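Local coordinates for protein NreA (Staphylococcus aureus subsp. aureus, PDB 6K2H) that probably binds nitrate through a GAF domain and takes part in nitrate-dependent signalling, at residues R64-T69 and K75-A80. The protein carries 1 engineered substitution. Numbering follows the deposited sequence.
With EDO (1,2-ethanediol), chain B.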
# COMPACT_ATOMS: atom_id res chain seq x y z
N ARG A 64 -11.34 -4.26 -4.11
CA ARG A 64 -10.36 -4.88 -5.02
C ARG A 64 -8.92 -4.57 -4.59
O ARG A 64 -8.57 -3.39 -4.38
CB ARG A 64 -10.57 -4.38 -6.44
CG ARG A 64 -12.04 -4.24 -6.89
CD ARG A 64 -12.92 -5.46 -6.60
NE ARG A 64 -12.18 -6.70 -6.79
CZ ARG A 64 -12.42 -7.86 -6.18
NH1 ARG A 64 -11.64 -8.90 -6.47
NH2 ARG A 64 -13.42 -8.02 -5.30
N GLY A 65 -8.11 -5.62 -4.56
CA GLY A 65 -6.68 -5.53 -4.32
C GLY A 65 -6.36 -5.26 -2.88
O GLY A 65 -7.23 -5.31 -2.00
N LEU A 66 -5.12 -4.91 -2.63
CA LEU A 66 -4.74 -4.58 -1.29
C LEU A 66 -5.41 -3.29 -0.84
O LEU A 66 -5.93 -3.24 0.26
CB LEU A 66 -3.25 -4.39 -1.14
CG LEU A 66 -2.45 -5.66 -1.49
CD1 LEU A 66 -1.06 -5.29 -1.89
CD2 LEU A 66 -2.42 -6.56 -0.30
N ALA A 67 -5.30 -2.24 -1.63
CA ALA A 67 -5.84 -0.94 -1.22
C ALA A 67 -7.37 -1.03 -1.10
O ALA A 67 -7.98 -0.54 -0.12
CB ALA A 67 -5.44 0.14 -2.18
N GLY A 68 -8.03 -1.59 -2.09
CA GLY A 68 -9.49 -1.63 -2.01
C GLY A 68 -10.03 -2.48 -0.90
O GLY A 68 -11.08 -2.15 -0.30
N THR A 69 -9.35 -3.57 -0.60
CA THR A 69 -9.78 -4.42 0.49
C THR A 69 -9.59 -3.73 1.84
O THR A 69 -10.47 -3.73 2.67
CB THR A 69 -9.04 -5.77 0.44
OG1 THR A 69 -9.24 -6.38 -0.86
CG2 THR A 69 -9.47 -6.70 1.50
N LYS A 75 -9.24 -3.06 7.97
CA LYS A 75 -8.37 -4.02 8.66
C LYS A 75 -7.08 -4.09 7.88
O LYS A 75 -7.12 -4.05 6.66
CB LYS A 75 -8.98 -5.45 8.67
CG LYS A 75 -10.32 -5.60 9.36
CD LYS A 75 -10.15 -5.79 10.87
CE LYS A 75 -11.29 -5.14 11.67
NZ LYS A 75 -12.58 -5.78 11.33
N ARG A 76 -5.95 -4.18 8.59
CA ARG A 76 -4.64 -4.37 7.89
C ARG A 76 -4.63 -5.70 7.14
O ARG A 76 -5.37 -6.66 7.48
CB ARG A 76 -3.49 -4.27 8.82
CG ARG A 76 -3.49 -5.29 9.96
CD ARG A 76 -2.08 -5.35 10.53
NE ARG A 76 -2.05 -5.89 11.87
CZ ARG A 76 -2.25 -7.15 12.22
NH1 ARG A 76 -2.20 -7.47 13.51
NH2 ARG A 76 -2.48 -8.11 11.30
N MET A 77 -3.80 -5.76 6.11
CA MET A 77 -3.54 -7.02 5.40
C MET A 77 -2.07 -7.27 5.43
O MET A 77 -1.28 -6.35 5.18
CB MET A 77 -3.98 -6.87 3.95
CG MET A 77 -5.44 -6.73 3.74
SD MET A 77 -5.86 -6.83 1.97
CE MET A 77 -5.02 -8.37 1.54
N VAL A 78 -1.68 -8.48 5.78
CA VAL A 78 -0.29 -8.82 5.91
C VAL A 78 -0.04 -10.03 5.07
O VAL A 78 -0.75 -11.04 5.19
CB VAL A 78 0.07 -9.13 7.35
CG1 VAL A 78 1.51 -9.55 7.44
CG2 VAL A 78 -0.14 -7.96 8.28
N ILE A 79 0.92 -9.92 4.16
CA ILE A 79 1.37 -11.08 3.40
C ILE A 79 2.86 -11.30 3.61
O ILE A 79 3.71 -10.56 3.08
CB ILE A 79 1.03 -10.93 1.91
CG1 ILE A 79 -0.43 -10.55 1.75
CG2 ILE A 79 1.48 -12.16 1.15
CD1 ILE A 79 -0.81 -10.27 0.33
N ALA A 80 3.24 -12.33 4.39
CA ALA A 80 4.64 -12.44 4.83
C ALA A 80 5.53 -12.95 3.69
O ALA A 80 6.70 -12.72 3.72
CB ALA A 80 4.77 -13.38 6.05
C1 EDO B . -2.99 -2.75 -6.05
O1 EDO B . -1.88 -2.67 -6.63
C2 EDO B . -3.00 -3.53 -4.91
O2 EDO B . -4.11 -3.03 -4.32
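M77 reaches across to helix 65-73 and slots between T69 and L66. Its chain runs out extended at chi2 and then bends at chi3 (52°); SD lies 3.6 Å from CG2 of T69, while CE, past the bend, meets CD2 of L66 at 3.7 Å. A long, unbranched, pliable side chain suits this place, since it touches two residues about one helical turn apart. The two-methyl fork of L66 lets CD2 meet the strand while CD1 turns to an ethanediol, probably from the crystallisation liquor. CD2 also packs against CD1 of I79 at 4.1 Å, an isoleucine offering an apolar end toward the helix. Threonine combines a methyl with a hydroxyl, and T69 uses both: CG2, anti to the backbone N, goes to the sulfur, whereas OG1 makes a short hydrogen bond to G65 O, 2.5 Å, the donor tilted 18° from the carbonyl plane. That oxygen also accepts T69 N, so residues 65 and 69 are tied twice. In this GAF domain the contact lays helix 65-73 against edge strand 77-79 of the antiparallel sheet, where M77 and I79 pair by backbone with A107 and V105. G65 has positive phi (75°), which favours glycine; A67 N binds O2 of the diol nearly straight at 3.0 Å.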